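Local atomic coordinates of fimbriae-associated protein Fap1 (Streptococcus parasanguinis, PDB entry 3RGU), a protein that forms fimbriae anchored to the bacterial cell wall that serve in adhesion and probably in oral biofilm formation. Residues 33-38 and 93-98; 40-45 and 100-105; 58-63 and 104-109. One frame throughout, in Å; residues are numbered along the deposited sequence.

Contact 1 of 3, residues 33-38 and 93-98; sequences KMISEA and TTLGNN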
loop_
_atom_site.group_PDB
_atom_site.type_symbol
_atom_site.label_atom_id
_atom_site.label_comp_id
_atom_site.label_asym_id
_atom_site.label_seq_id
_atom_site.Cartn_x
_atom_site.Cartn_y
_atom_site.Cartn_z
ATOM N N LYS A 33 6.301 4.679 -8.670
ATOM C CA LYS A 33 6.265 5.645 -7.582
ATOM C C LYS A 33 5.343 5.233 -6.442
ATOM O O LYS A 33 5.672 5.439 -5.277
ATOM C CB LYS A 33 5.846 7.019 -8.114
ATOM N N MET A 34 4.183 4.680 -6.778
ATOM C CA MET A 34 3.223 4.250 -5.772
ATOM C C MET A 34 3.746 2.986 -5.120
ATOM O O MET A 34 3.661 2.807 -3.900
ATOM C CB MET A 34 1.867 3.986 -6.425
ATOM C CG MET A 34 0.710 3.827 -5.461
ATOM S SD MET A 34 0.495 5.226 -4.332
ATOM C CE MET A 34 0.402 6.639 -5.449
ATOM N N ILE A 35 4.292 2.106 -5.947
ATOM C CA ILE A 35 4.921 0.889 -5.464
ATOM C C ILE A 35 6.005 1.147 -4.418
ATOM O O ILE A 35 6.017 0.503 -3.381
ATOM C CB ILE A 35 5.471 0.035 -6.615
ATOM C CG1 ILE A 35 4.331 -0.769 -7.221
ATOM C CG2 ILE A 35 6.534 -0.913 -6.113
ATOM C CD1 ILE A 35 4.670 -1.424 -8.518
ATOM N N SER A 36 6.900 2.088 -4.664
ATOM C CA SER A 36 7.953 2.308 -3.700
ATOM C C SER A 36 7.421 3.069 -2.478
ATOM O O SER A 36 7.944 2.948 -1.377
ATOM C CB SER A 36 9.142 2.997 -4.352
ATOM O OG SER A 36 8.833 4.340 -4.650
ATOM N N GLU A 37 6.348 3.816 -2.653
ATOM C CA GLU A 37 5.719 4.465 -1.513
ATOM C C GLU A 37 5.010 3.451 -0.604
ATOM O O GLU A 37 5.063 3.543 0.633
ATOM C CB GLU A 37 4.735 5.506 -2.014
ATOM C CG GLU A 37 4.167 6.432 -0.958
ATOM C CD GLU A 37 3.136 7.404 -1.547
ATOM O OE1 GLU A 37 3.084 7.556 -2.796
ATOM O OE2 GLU A 37 2.371 8.015 -0.763
ATOM N N ALA A 38 4.358 2.477 -1.227
ATOM C CA ALA A 38 3.622 1.466 -0.493
ATOM C C ALA A 38 4.565 0.641 0.345
ATOM O O ALA A 38 4.267 0.359 1.504
ATOM C CB ALA A 38 2.878 0.582 -1.432
ATOM N N THR A 93 -4.960 2.924 -8.824
ATOM C CA THR A 93 -5.945 3.603 -7.982
ATOM C C THR A 93 -6.154 2.835 -6.679
ATOM O O THR A 93 -6.226 3.434 -5.606
ATOM C CB THR A 93 -7.296 3.844 -8.711
ATOM O OG1 THR A 93 -7.062 4.503 -9.963
ATOM C CG2 THR A 93 -8.224 4.709 -7.874
ATOM N N THR A 94 -6.224 1.509 -6.785
ATOM C CA THR A 94 -6.472 0.668 -5.630
ATOM C C THR A 94 -5.263 0.675 -4.697
ATOM O O THR A 94 -5.405 0.903 -3.486
ATOM C CB THR A 94 -6.779 -0.767 -6.050
ATOM O OG1 THR A 94 -7.935 -0.774 -6.885
ATOM C CG2 THR A 94 -7.041 -1.640 -4.824
ATOM N N LEU A 95 -4.083 0.417 -5.264
ATOM C CA LEU A 95 -2.864 0.438 -4.482
ATOM C C LEU A 95 -2.712 1.784 -3.781
ATOM O O LEU A 95 -2.288 1.839 -2.625
ATOM C CB LEU A 95 -1.625 0.124 -5.329
ATOM C CG LEU A 95 -0.321 0.119 -4.503
ATOM C CD1 LEU A 95 -0.302 -1.013 -3.463
ATOM C CD2 LEU A 95 0.926 0.060 -5.385
ATOM N N GLY A 96 -3.077 2.857 -4.478
ATOM C CA GLY A 96 -3.002 4.198 -3.920
ATOM C C GLY A 96 -3.928 4.344 -2.733
ATOM O O GLY A 96 -3.516 4.829 -1.683
ATOM N N ASN A 97 -5.174 3.900 -2.898
ATOM C CA ASN A 97 -6.191 4.006 -1.856
ATOM C C ASN A 97 -5.813 3.241 -0.613
ATOM O O ASN A 97 -5.996 3.728 0.501
ATOM C CB ASN A 97 -7.552 3.509 -2.368
ATOM C CG ASN A 97 -8.205 4.473 -3.361
ATOM O OD1 ASN A 97 -8.021 5.702 -3.294
ATOM N ND2 ASN A 97 -8.980 3.912 -4.288
ATOM N N ASN A 98 -5.286 2.037 -0.810
ATOM C CA ASN A 98 -4.792 1.232 0.294
ATOM C C ASN A 98 -3.649 1.904 1.029
ATOM O O ASN A 98 -3.679 1.976 2.252
ATOM C CB ASN A 98 -4.397 -0.158 -0.180
ATOM C CG ASN A 98 -5.593 -1.062 -0.349
ATOM O OD1 ASN A 98 -6.729 -0.653 -0.109
ATOM N ND2 ASN A 98 -5.353 -2.298 -0.769
#

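Contact 2 of 3, residues 40-45 and 100-105; sequences VLNDMA and QALGNE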
loop_
_atom_site.group_PDB
_atom_site.type_symbol
_atom_site.label_atom_id
_atom_site.label_comp_id
_atom_site.label_asym_id
_atom_site.label_seq_id
_atom_site.Cartn_x
_atom_site.Cartn_y
_atom_site.Cartn_z
ATOM N N VAL A 40 7.441 1.500 1.599
ATOM C CA VAL A 40 7.952 2.241 2.737
ATOM C C VAL A 40 6.938 2.321 3.876
ATOM O O VAL A 40 7.297 2.078 5.026
ATOM C CB VAL A 40 8.512 3.602 2.325
ATOM C CG1 VAL A 40 8.537 4.559 3.509
ATOM C CG2 VAL A 40 9.901 3.409 1.753
ATOM N N LEU A 41 5.680 2.601 3.559
ATOM C CA LEU A 41 4.671 2.620 4.603
ATOM C C LEU A 41 4.513 1.262 5.228
ATOM O O LEU A 41 4.352 1.147 6.432
ATOM C CB LEU A 41 3.335 3.073 4.058
ATOM C CG LEU A 41 3.143 4.565 3.816
ATOM C CD1 LEU A 41 1.673 4.788 3.731
ATOM C CD2 LEU A 41 3.710 5.407 4.933
ATOM N N ASN A 42 4.557 0.229 4.398
ATOM C CA ASN A 42 4.458 -1.142 4.881
ATOM C C ASN A 42 5.578 -1.507 5.860
ATOM O O ASN A 42 5.327 -2.147 6.884
ATOM C CB ASN A 42 4.432 -2.127 3.706
ATOM C CG ASN A 42 3.034 -2.326 3.132
ATOM O OD1 ASN A 42 2.103 -1.604 3.468
ATOM N ND2 ASN A 42 2.886 -3.322 2.270
ATOM N N ASP A 43 6.808 -1.101 5.530
ATOM C CA ASP A 43 7.945 -1.218 6.433
ATOM C C ASP A 43 7.677 -0.467 7.740
ATOM O O ASP A 43 7.775 -1.042 8.831
ATOM C CB ASP A 43 9.209 -0.699 5.759
ATOM C CG ASP A 43 9.723 -1.644 4.684
ATOM O OD1 ASP A 43 9.380 -2.842 4.734
ATOM O OD2 ASP A 43 10.475 -1.207 3.785
ATOM N N MET A 44 7.302 0.803 7.632
ATOM C CA MET A 44 6.991 1.583 8.820
ATOM C C MET A 44 5.937 0.921 9.676
ATOM O O MET A 44 6.004 0.982 10.889
ATOM C CB MET A 44 6.535 2.999 8.467
ATOM C CG MET A 44 7.564 3.796 7.711
ATOM S SD MET A 44 9.213 3.648 8.422
ATOM C CE MET A 44 8.954 4.502 9.989
ATOM N N ALA A 45 4.959 0.295 9.047
ATOM C CA ALA A 45 3.841 -0.208 9.800
ATOM C C ALA A 45 4.271 -1.452 10.552
ATOM O O ALA A 45 3.879 -1.665 11.706
ATOM C CB ALA A 45 2.690 -0.506 8.875
ATOM N N GLN A 100 -2.972 5.095 0.972
ATOM C CA GLN A 100 -3.492 6.274 1.628
ATOM C C GLN A 100 -4.052 5.907 2.997
ATOM O O GLN A 100 -3.698 6.509 4.003
ATOM C CB GLN A 100 -4.507 6.984 0.745
ATOM C CG GLN A 100 -4.970 8.303 1.308
ATOM C CD GLN A 100 -3.840 9.308 1.402
ATOM O OE1 GLN A 100 -3.227 9.660 0.392
ATOM N NE2 GLN A 100 -3.548 9.771 2.624
ATOM N N ALA A 101 -4.879 4.869 3.026
ATOM C CA ALA A 101 -5.513 4.429 4.270
ATOM C C ALA A 101 -4.566 3.992 5.392
ATOM O O ALA A 101 -4.782 4.301 6.569
ATOM C CB ALA A 101 -6.462 3.302 3.900
ATOM N N LEU A 102 -3.518 3.271 5.001
ATOM C CA LEU A 102 -2.464 2.858 5.896
ATOM C C LEU A 102 -1.808 4.076 6.507
ATOM O O LEU A 102 -1.486 4.076 7.694
ATOM C CB LEU A 102 -1.424 2.059 5.130
ATOM C CG LEU A 102 -0.259 1.469 5.920
ATOM C CD1 LEU A 102 -0.764 0.540 7.027
ATOM C CD2 LEU A 102 0.696 0.744 4.972
ATOM N N GLY A 103 -1.622 5.115 5.696
ATOM C CA GLY A 103 -1.104 6.399 6.171
ATOM C C GLY A 103 -1.943 6.953 7.307
ATOM O O GLY A 103 -1.430 7.259 8.381
ATOM N N ASN A 104 -3.246 7.049 7.086
ATOM C CA ASN A 104 -4.121 7.617 8.101
ATOM C C ASN A 104 -4.127 6.781 9.356
ATOM O O ASN A 104 -4.208 7.319 10.454
ATOM C CB ASN A 104 -5.546 7.809 7.579
ATOM C CG ASN A 104 -5.602 8.687 6.341
ATOM O OD1 ASN A 104 -6.412 8.446 5.450
ATOM N ND2 ASN A 104 -4.742 9.706 6.277
ATOM N N GLU A 105 -4.033 5.467 9.184
ATOM C CA GLU A 105 -3.978 4.556 10.313
ATOM C C GLU A 105 -2.721 4.843 11.133
ATOM O O GLU A 105 -2.775 4.937 12.361
ATOM C CB GLU A 105 -4.000 3.110 9.830
ATOM C CG GLU A 105 -4.018 2.081 10.946
ATOM C CD GLU A 105 -5.248 2.183 11.836
ATOM O OE1 GLU A 105 -6.355 2.458 11.321
ATOM O OE2 GLU A 105 -5.104 1.975 13.059
#

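Contact 3 of 3, residues 58-63 and 104-109; sequences LELMKS and NELIKL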
loop_
_atom_site.group_PDB
_atom_site.type_symbol
_atom_site.label_atom_id
_atom_site.label_comp_id
_atom_site.label_asym_id
_atom_site.label_seq_id
_atom_site.Cartn_x
_atom_site.Cartn_y
_atom_site.Cartn_z
ATOM N N LEU A 58 -4.360 -5.103 15.735
ATOM C CA LEU A 58 -5.214 -5.701 14.724
ATOM C C LEU A 58 -5.722 -4.693 13.729
ATOM O O LEU A 58 -5.835 -5.023 12.568
ATOM C CB LEU A 58 -6.393 -6.418 15.361
ATOM C CG LEU A 58 -7.375 -7.212 14.502
ATOM C CD1 LEU A 58 -6.696 -8.164 13.533
ATOM C CD2 LEU A 58 -8.283 -7.988 15.425
ATOM N N GLU A 59 -6.031 -3.477 14.173
ATOM C CA GLU A 59 -6.474 -2.420 13.259
ATOM C C GLU A 59 -5.429 -2.114 12.199
ATOM O O GLU A 59 -5.727 -1.935 11.001
ATOM C CB GLU A 59 -6.748 -1.134 14.025
ATOM C CG GLU A 59 -7.276 -0.011 13.167
ATOM C CD GLU A 59 -7.588 1.250 13.967
ATOM O OE1 GLU A 59 -7.358 1.271 15.202
ATOM O OE2 GLU A 59 -8.055 2.230 13.347
ATOM N N LEU A 60 -4.192 -2.043 12.661
ATOM C CA LEU A 60 -3.101 -1.739 11.782
ATOM C C LEU A 60 -2.905 -2.922 10.848
ATOM O O LEU A 60 -2.723 -2.761 9.650
ATOM C CB LEU A 60 -1.833 -1.463 12.578
ATOM C CG LEU A 60 -0.625 -1.074 11.730
ATOM C CD1 LEU A 60 -0.806 0.314 11.126
ATOM C CD2 LEU A 60 0.664 -1.162 12.540
ATOM N N MET A 61 -2.955 -4.118 11.407
ATOM C CA MET A 61 -2.668 -5.300 10.630
ATOM C C MET A 61 -3.647 -5.400 9.457
ATOM O O MET A 61 -3.244 -5.735 8.336
ATOM C CB MET A 61 -2.669 -6.543 11.528
ATOM C CG MET A 61 -2.304 -7.851 10.848
ATOM S SD MET A 61 -0.759 -7.911 9.894
ATOM C CE MET A 61 0.419 -7.457 11.150
ATOM N N LYS A 62 -4.913 -5.059 9.699
ATOM C CA LYS A 62 -5.935 -5.184 8.662
ATOM C C LYS A 62 -5.569 -4.295 7.477
ATOM O O LYS A 62 -5.623 -4.729 6.322
ATOM C CB LYS A 62 -7.337 -4.871 9.186
ATOM C CG LYS A 62 -7.877 -5.855 10.233
ATOM C CD LYS A 62 -9.361 -5.629 10.572
ATOM C CE LYS A 62 -9.619 -5.626 12.086
ATOM N NZ LYS A 62 -10.971 -6.121 12.533
ATOM N N SER A 63 -5.132 -3.072 7.744
ATOM C CA SER A 63 -4.787 -2.231 6.612
ATOM C C SER A 63 -3.426 -2.558 6.039
ATOM O O SER A 63 -3.221 -2.428 4.841
ATOM C CB SER A 63 -4.947 -0.739 6.900
ATOM O OG SER A 63 -4.172 -0.392 8.002
ATOM N N ASN A 104 -3.246 7.049 7.086
ATOM C CA ASN A 104 -4.121 7.617 8.101
ATOM C C ASN A 104 -4.127 6.781 9.356
ATOM O O ASN A 104 -4.208 7.319 10.454
ATOM C CB ASN A 104 -5.546 7.809 7.579
ATOM C CG ASN A 104 -5.602 8.687 6.341
ATOM O OD1 ASN A 104 -6.412 8.446 5.450
ATOM N ND2 ASN A 104 -4.742 9.706 6.277
ATOM N N GLU A 105 -4.033 5.467 9.184
ATOM C CA GLU A 105 -3.978 4.556 10.313
ATOM C C GLU A 105 -2.721 4.843 11.133
ATOM O O GLU A 105 -2.775 4.937 12.361
ATOM C CB GLU A 105 -4.000 3.110 9.830
ATOM C CG GLU A 105 -4.018 2.081 10.946
ATOM C CD GLU A 105 -5.248 2.183 11.836
ATOM O OE1 GLU A 105 -6.355 2.458 11.321
ATOM O OE2 GLU A 105 -5.104 1.975 13.059
ATOM N N LEU A 106 -1.600 5.011 10.439
ATOM C CA LEU A 106 -0.338 5.334 11.088
ATOM C C LEU A 106 -0.381 6.656 11.857
ATOM O O LEU A 106 0.108 6.738 12.986
ATOM C CB LEU A 106 0.797 5.343 10.070
ATOM C CG LEU A 106 1.408 3.983 9.767
ATOM C CD1 LEU A 106 2.369 4.111 8.595
ATOM C CD2 LEU A 106 2.110 3.411 10.995
ATOM N N ILE A 107 -0.967 7.677 11.239
ATOM C CA ILE A 107 -1.160 8.972 11.880
ATOM C C ILE A 107 -2.124 8.846 13.064
ATOM O O ILE A 107 -1.885 9.402 14.127
ATOM C CB ILE A 107 -1.663 10.020 10.860
ATOM C CG1 ILE A 107 -0.509 10.464 9.962
ATOM C CG2 ILE A 107 -2.269 11.227 11.552
ATOM C CD1 ILE A 107 -0.946 11.050 8.641
ATOM N N LYS A 108 -3.201 8.090 12.885
ATOM C CA LYS A 108 -4.184 7.898 13.944
ATOM C C LYS A 108 -3.595 7.292 15.234
ATOM O O LYS A 108 -4.178 7.440 16.299
ATOM C CB LYS A 108 -5.334 7.029 13.431
ATOM C CG LYS A 108 -6.639 7.183 14.177
ATOM C CD LYS A 108 -7.585 6.038 13.859
ATOM C CE LYS A 108 -8.680 5.941 14.910
ATOM N NZ LYS A 108 -9.559 4.772 14.672
ATOM N N LEU A 109 -2.453 6.623 15.113
ATOM C CA LEU A 109 -1.803 6.004 16.262
ATOM C C LEU A 109 -0.749 6.927 16.864
ATOM O O LEU A 109 -0.651 7.061 18.084
ATOM C CB LEU A 109 -1.167 4.670 15.864
ATOM C CG LEU A 109 -2.104 3.633 15.242
ATOM C CD1 LEU A 109 -1.373 2.319 15.010
ATOM C CD2 LEU A 109 -3.330 3.421 16.117
#

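Contact 1 of 3, residues 33-38 and 93-98
L95 reaches from 93-98 toward 33-38 and lodges among M34, I35 and A38. Its two methyls divide the work: CD2 meets M34 CG at 3.8 Å and I35 CG1 at 4.0 Å, while CD1 lies 4.1 Å from A38 CB. With chi1 at -179° the leucine branch is carried across to these three residues. M34 slides past L95 in the opposite direction, whereas I35 crosses it at about a right angle. M34 is bent at chi2 and chi3, and the bend lays its sulfur against the main chain of the other helix, SD 3.7 Å from G96 CA. These segments run nearly parallel, their axes 9.9 Å apart at an angle of 28°, and M34 and G96 have the nearest CA atoms, 6.5 Å apart. Further out, helix 54-79 closes the buried side, with I78 touching I35 and L71 touching A38; T99 of helix 85-109 also packs on A38. Purely apolar across its width, this is the seam between the first and third helices of a three-helix bundle.

Contact 2 of 3, residues 40-45 and 100-105
This is a buried, mainly apolar contact between the parallel first and third helices of the three-helix bundle, where L41, N42 and A45 receive L102 and L41 also covers G103. Every touching position lies seven residues beyond its counterpart in the seam of 33-38 with 93-98, which gives the interface a heptad spacing. The axes come within 10.2 Å of each other and make an angle of 32°. L102 is the central wedge, and its two methyls part company: CD2 meets L41 and N42, packing on L41 CB at 3.6 Å, while CD1 reaches A45 CB at 4.1 Å. N42 crosses L102 at about a right angle, with its amide oxygen OD1 the atom nearest L102 CD2, and the nitrogen of that amide makes a weak hydrogen bond to Q68 of helix 54-79. L64 and T67 of the same helix also touch N42, so this polar group sits where all three helices meet. L41 is additionally flanked by T99 and L106. Its branch extends past L102 to the glycine backbone, where CD1 comes to 3.9 Å from G103 N and 4.0 Å from G103 CA.

Contact 3 of 3, residues 58-63 and 104-109
E59 and E105 face each other from two antiparallel helices, with K108 reaching in beside them from the same helix as E105. E59 sends its chain straight out, CG anti to the backbone N and everything beyond it extended, which brings its carboxylate to the edge of the interface, beside that of E105. E105 begins in the same way: chi1 sets its CG against L60 and S63, and a bend at chi2 then turns the carboxylate toward E59. The two acid planes are turned 62° apart, and E59 OE2 is modelled 2.7 Å from E105 OE1; at this resolution so short a separation is uncertain. K108, extended from CG to its tip, runs along the rim and bonds NZ to E59 OE2 at 3.2 Å, a salt bridge that uses the syn lone pair of that oxygen.

Beneath this polar edge L60 does the apolar work through CD1, which lies 3.7 Å from E105 CG, 4.3 Å from L106 CD2 and 4.4 Å from L109 CD1. S63 OG sits between its own backbone N and carbonyl carbon, a rotation that turns it back to L60 O for a hydrogen bond of 3.2 Å, approaching at 122° to the C=O and tilted 29° from the carbonyl plane. The same hydroxyl passes 3.8 Å from E105 CG. L49 and L52 also touch L60, extending the apolar layer toward helix 32-50 and the loop after it.

The contact thus joins the second and third helices of the bundle by a leucine layer edged with charge. As neighbours on that edge, the two acids may shift each other's ionisation, and the one lysine that shares the rim with them probably tempers the local negative charge.

Overall arrangement
From the N terminus, helix 32-50 supplies first 33-38 and then 40-45, helix 54-79 turns back with 58-63, and helix 85-109 brings 93-98, 100-105 and 104-109 in the same order. Contacts 1 and 2 each close a loop of 54 residues, contact 3 one of 40. Contact 1 crosses both others, while 2 and 3 finish on the same part of helix 85-109, overlapping at N104 and E105. Contacts 1 and 2 adjoin in sequence, their centres about 10 Å apart, and bind the first helix to the third. Contact 3, centred about 7 Å from contact 2, ties in the second: L60 touches A45 and L102, completing an up-down-up bundle.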